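Local coordinates for protein malate oxidoreductase (Thermotoga maritima, PDB 1VL6) that probably catalyses the NAD-dependent oxidative decarboxylation of malate to pyruvate and carbon dioxide, at residues A[74-80]-A[138-144]; A[128-132]-A[155-161]. All coordinates share one frame; numbering follows the deposited sequence.

Interaction 1. Residues A[74-80]-A[138-144]; sequences VVSDGSA and INLEDIG
Val75 and Leu140 lie alongside each other and point the same way, with Val75 CG1 4.1 Å from Leu140 CD2, while the side chains of Val75 and Ile138 cross at a slant, touching through Val75 CG2 and Ile138 CG2. On the other sheet face Val74 and Asn139 run side by side, Val74 CG1 to Asn139 OD1 at 4.1 Å; the Asn139 amide is engaged further out, by Lys99, Asp166 and the backbone of Phe164. Two backbone bonds set the parallel register: Val75 N gives to Asn139 O at 2.8 Å, and Glu141 N to Val75 O at 3.0 Å.

Beyond the strands, polar groups join the loops. Ser79 OG sits between its own backbone N and carbonyl carbon (chi1 56°), a position from which it takes the Gly144 N-H at 2.7 Å in a nearly straight bond (167°) and gives to Asp77 OD1, also at 2.7 Å, on the syn side of that carboxylate; Asp77 OD2 pairs with Lys147. An alanine at Ser79 would probably leave Gly144 N without its acceptor and Asp77 OD1 without its hydroxyl partner. Ala80 N reaches Asp142 O at 3.1 Å from above the carbonyl plane. Within 74-80, Gly78 N donates to Ser76 OG, closing an ST turn.

Two neighbouring strands thus end in linked loops at the carboxyl edge of a parallel sheet; Glu141 and Asp142, with Asp167 and Lys99 nearby, are consistent with the metal and malate site of malic enzymes.

Interaction 2. Residues A[128-132]-A[155-161]; sequences VKSLE and LSEEMNI
Met159, a selenomethionine, lays its selenoether chain across the end of helix 121-130: the side chains of Met159 and Val128 cross at about a right angle, Met159 SE lying 3.9 Å from Val128 CG1, and the terminal methyl CE of Met159 reaches Glu132 CB at 3.6 Å. The bend at the last torsion (chi3 72°) turns CE toward Glu132, whose chain slides past in the opposite direction. Leu155, one helical turn earlier, completes the apolar patch by splitting its branches: CD1 abuts Val128 CG1 at 4.0 Å, whereas CD2 lies against Lys129 CG, also at 4.0 Å. Ile161 also slides past Glu132 in the opposite direction, Ile161 CG1 4.1 Å from Glu132 CG.

Two polar links flank this apolar patch. Lys129, bent at its outer torsions, brings NZ to Glu158 OE1 at 2.7 Å in a salt bridge; the oxygen is met on its anti side, 23° out of the carboxylate plane. The other Glu158 oxygen pairs with Arg154. Glu132, extended beyond CG, spans the gap to the backbone just past helix 147-158. Its OE2 takes the Asn160 N-H at 3.1 Å, the donor standing above the carboxylate plane (41° out of it), and OE1 receives the same N-H in a weaker bond. Lys343 NZ bonds to the backbone oxygens of Ser156 and Met159 near the same helix end, while Tyr90 of a second subunit packs on Glu132.

The chemistry is therefore divided. Aliphatic and selenium contacts fill the buried side, and a salt bridge and a carboxylate-to-backbone link join the C-terminal end of one helix and the turn after it to the end of the other and the chain leaving it. Because the hydrogen bonds of Glu132 go to the backbone N-H of Asn160, they depend on the path of the chain rather than on the Asn160 amide group, and probably help to fix that path.

How the interactions relate
The centres of the two contacts are 15 Å apart, yet they share one apolar layer. Ile138 of interaction 1 supplies the junction: its CG1 lies 3.5 Å from Ile161 CD1 and 4.0 Å from Met159 CE, both in interaction 2. A second bridge joins Val75 CG1 to Val128 CG2 at 3.8 Å. The segments interleave along the chain, strand 137-140 following helix 121-130 and leading into helix 147-158, and interaction 2 joins the C-terminal ends of these two helices. Interaction 1 carries the carboxylates of the probable metal and malate site; interaction 2 is structural packing, with residues 130-132 also meeting the second subunit.

Interaction 1. Residues A[74-80]-A[138-144]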
# COMPACT_ATOMS: atom_id res chain seq x y z
N VAL A 74 -20.10 0.77 2.96
CA VAL A 74 -20.89 1.01 1.77
C VAL A 74 -21.93 -0.09 1.76
O VAL A 74 -21.64 -1.25 1.50
CB VAL A 74 -20.05 0.97 0.49
CG1 VAL A 74 -20.91 1.22 -0.75
CG2 VAL A 74 -18.91 1.97 0.56
N VAL A 75 -23.17 0.29 2.07
CA VAL A 75 -24.22 -0.68 2.39
C VAL A 75 -25.25 -0.79 1.27
O VAL A 75 -25.88 0.20 0.93
CB VAL A 75 -24.91 -0.28 3.71
CG1 VAL A 75 -26.07 -1.21 4.05
CG2 VAL A 75 -23.87 -0.26 4.85
N SER A 76 -25.44 -1.97 0.72
CA SER A 76 -26.53 -2.17 -0.25
C SER A 76 -27.13 -3.54 -0.10
O SER A 76 -26.45 -4.44 0.38
CB SER A 76 -26.06 -2.04 -1.70
OG SER A 76 -27.21 -1.95 -2.55
N ASP A 77 -28.39 -3.68 -0.49
CA ASP A 77 -29.01 -5.00 -0.66
C ASP A 77 -29.16 -5.30 -2.11
O ASP A 77 -29.63 -6.35 -2.49
CB ASP A 77 -30.37 -5.07 -0.02
CG ASP A 77 -31.42 -4.23 -0.74
OD1 ASP A 77 -31.10 -3.11 -1.22
OD2 ASP A 77 -32.61 -4.59 -0.78
N GLY A 78 -28.71 -4.37 -2.95
CA GLY A 78 -28.74 -4.54 -4.40
C GLY A 78 -30.13 -4.44 -5.00
O GLY A 78 -30.42 -5.02 -6.04
N SER A 79 -31.01 -3.72 -4.33
CA SER A 79 -32.37 -3.57 -4.81
C SER A 79 -32.46 -2.54 -5.93
O SER A 79 -33.44 -2.42 -6.58
CB SER A 79 -33.32 -3.25 -3.63
OG SER A 79 -32.96 -2.10 -2.87
N ALA A 80 -31.41 -1.77 -6.14
CA ALA A 80 -31.39 -0.78 -7.24
C ALA A 80 -29.97 -0.50 -7.70
O ALA A 80 -29.42 0.60 -7.48
CB ALA A 80 -32.04 0.52 -6.82
N ILE A 138 -21.79 5.74 7.45
CA ILE A 138 -22.51 4.79 6.62
C ILE A 138 -22.89 5.43 5.29
O ILE A 138 -23.53 6.47 5.26
CB ILE A 138 -23.79 4.40 7.31
CG1 ILE A 138 -23.52 3.89 8.73
CG2 ILE A 138 -24.53 3.39 6.48
CD1 ILE A 138 -23.04 2.43 8.82
N ASN A 139 -22.52 4.77 4.19
CA ASN A 139 -22.96 5.18 2.89
C ASN A 139 -23.94 4.17 2.34
O ASN A 139 -23.56 3.08 1.92
CB ASN A 139 -21.77 5.31 1.95
CG ASN A 139 -22.18 5.68 0.52
OD1 ASN A 139 -21.54 5.24 -0.42
ND2 ASN A 139 -23.25 6.47 0.35
N LEU A 140 -25.21 4.52 2.37
CA LEU A 140 -26.26 3.68 1.77
C LEU A 140 -26.16 3.89 0.28
O LEU A 140 -25.99 5.03 -0.17
CB LEU A 140 -27.67 4.10 2.27
CG LEU A 140 -27.93 3.89 3.75
CD1 LEU A 140 -29.15 4.60 4.17
CD2 LEU A 140 -28.07 2.42 4.06
N GLU A 141 -26.25 2.79 -0.47
CA GLU A 141 -26.07 2.86 -1.90
C GLU A 141 -26.93 1.82 -2.60
O GLU A 141 -26.99 0.66 -2.16
CB GLU A 141 -24.59 2.65 -2.21
CG GLU A 141 -24.24 2.78 -3.68
CD GLU A 141 -24.11 4.20 -4.19
OE1 GLU A 141 -23.56 5.04 -3.47
OE2 GLU A 141 -24.54 4.46 -5.33
N ASP A 142 -27.63 2.24 -3.66
CA ASP A 142 -28.34 1.31 -4.58
C ASP A 142 -29.36 0.47 -3.84
O ASP A 142 -29.43 -0.78 -4.00
CB ASP A 142 -27.33 0.44 -5.37
CG ASP A 142 -26.55 1.25 -6.43
OD1 ASP A 142 -26.75 2.48 -6.52
OD2 ASP A 142 -25.73 0.74 -7.21
N ILE A 143 -30.15 1.17 -3.03
CA ILE A 143 -31.30 0.61 -2.31
C ILE A 143 -32.52 1.28 -2.86
O ILE A 143 -32.60 2.51 -2.89
CB ILE A 143 -31.21 0.88 -0.78
CG1 ILE A 143 -29.97 0.19 -0.19
CG2 ILE A 143 -32.46 0.43 -0.06
CD1 ILE A 143 -29.60 0.68 1.19
N GLY A 144 -33.48 0.47 -3.29
CA GLY A 144 -34.63 1.00 -4.03
C GLY A 144 -35.56 1.92 -3.28
O GLY A 144 -35.65 1.87 -2.03

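Interaction 2. Residues A[128-132]-A[155-161]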
# COMPACT_ATOMS: atom_id res chain seq x y z
N VAL A 128 -27.97 -2.43 10.03
CA VAL A 128 -27.02 -1.37 9.90
C VAL A 128 -26.77 -0.69 11.25
O VAL A 128 -25.63 -0.32 11.56
CB VAL A 128 -27.49 -0.42 8.86
CG1 VAL A 128 -26.54 0.76 8.74
CG2 VAL A 128 -27.65 -1.19 7.55
N LYS A 129 -27.81 -0.52 12.06
CA LYS A 129 -27.63 0.03 13.41
C LYS A 129 -26.62 -0.76 14.21
O LYS A 129 -25.83 -0.19 14.94
CB LYS A 129 -28.92 0.04 14.19
CG LYS A 129 -29.81 1.25 13.92
CD LYS A 129 -31.27 0.95 14.23
CE LYS A 129 -31.54 0.66 15.71
NZ LYS A 129 -32.04 1.90 16.38
N SER A 130 -26.63 -2.07 14.02
CA SER A 130 -25.78 -2.97 14.77
C SER A 130 -24.32 -2.79 14.41
O SER A 130 -23.46 -3.20 15.18
CB SER A 130 -26.19 -4.42 14.54
OG SER A 130 -25.79 -4.92 13.27
N LEU A 131 -24.06 -2.19 13.25
CA LEU A 131 -22.71 -1.99 12.76
C LEU A 131 -22.09 -0.72 13.24
O LEU A 131 -20.92 -0.50 12.99
CB LEU A 131 -22.69 -1.97 11.22
CG LEU A 131 -23.26 -3.19 10.48
CD1 LEU A 131 -23.22 -2.94 9.02
CD2 LEU A 131 -22.53 -4.51 10.84
N GLU A 132 -22.83 0.10 13.98
CA GLU A 132 -22.31 1.40 14.36
C GLU A 132 -20.92 1.41 15.00
O GLU A 132 -20.14 2.30 14.69
CB GLU A 132 -23.27 2.14 15.27
CG GLU A 132 -22.83 3.59 15.49
CD GLU A 132 -23.88 4.48 16.07
OE1 GLU A 132 -25.08 4.17 15.93
OE2 GLU A 132 -23.48 5.51 16.64
N LEU A 155 -32.20 5.69 10.03
CA LEU A 155 -30.82 5.47 10.40
C LEU A 155 -30.17 6.79 10.76
O LEU A 155 -29.41 6.87 11.75
CB LEU A 155 -30.05 4.77 9.27
CG LEU A 155 -30.54 3.33 8.99
CD1 LEU A 155 -29.88 2.75 7.75
CD2 LEU A 155 -30.31 2.41 10.16
N SER A 156 -30.44 7.83 9.99
CA SER A 156 -29.81 9.11 10.31
C SER A 156 -30.36 9.64 11.62
O SER A 156 -29.61 10.23 12.40
CB SER A 156 -29.90 10.14 9.19
OG SER A 156 -31.07 9.95 8.43
N GLU A 157 -31.65 9.38 11.91
CA GLU A 157 -32.24 9.80 13.18
C GLU A 157 -31.68 9.01 14.36
O GLU A 157 -31.43 9.58 15.44
CB GLU A 157 -33.74 9.57 13.19
CG GLU A 157 -34.63 10.77 12.87
CD GLU A 157 -36.10 10.39 12.48
OE1 GLU A 157 -36.60 9.23 12.81
OE2 GLU A 157 -36.76 11.27 11.81
N GLU A 158 -31.48 7.71 14.17
CA GLU A 158 -31.17 6.80 15.27
C GLU A 158 -29.69 6.49 15.48
O GLU A 158 -29.31 5.98 16.52
CB GLU A 158 -31.96 5.51 15.09
CG GLU A 158 -33.46 5.71 15.19
CD GLU A 158 -34.27 4.48 14.84
OE1 GLU A 158 -33.73 3.36 14.90
OE2 GLU A 158 -35.46 4.67 14.50
N MSE A 159 -28.85 6.76 14.49
CA MSE A 159 -27.43 6.48 14.64
C MSE A 159 -26.67 7.74 14.98
O MSE A 159 -27.15 8.83 14.81
CB MSE A 159 -26.86 5.83 13.38
CG MSE A 159 -27.50 4.46 13.03
SE MSE A 159 -26.69 3.61 11.45
CE MSE A 159 -25.05 3.15 12.33
N ASN A 160 -25.48 7.56 15.52
CA ASN A 160 -24.65 8.67 15.92
C ASN A 160 -23.39 8.75 15.13
O ASN A 160 -22.40 9.20 15.61
CB ASN A 160 -24.26 8.51 17.38
CG ASN A 160 -25.37 8.90 18.29
OD1 ASN A 160 -25.94 8.06 18.98
ND2 ASN A 160 -25.73 10.17 18.27
N ILE A 161 -23.44 8.19 13.94
CA ILE A 161 -22.46 8.43 12.94
C ILE A 161 -23.27 8.88 11.74
O ILE A 161 -24.44 8.56 11.67
CB ILE A 161 -21.66 7.18 12.60
CG1 ILE A 161 -22.56 5.97 12.21
CG2 ILE A 161 -20.81 6.83 13.71
CD1 ILE A 161 -21.77 4.73 11.69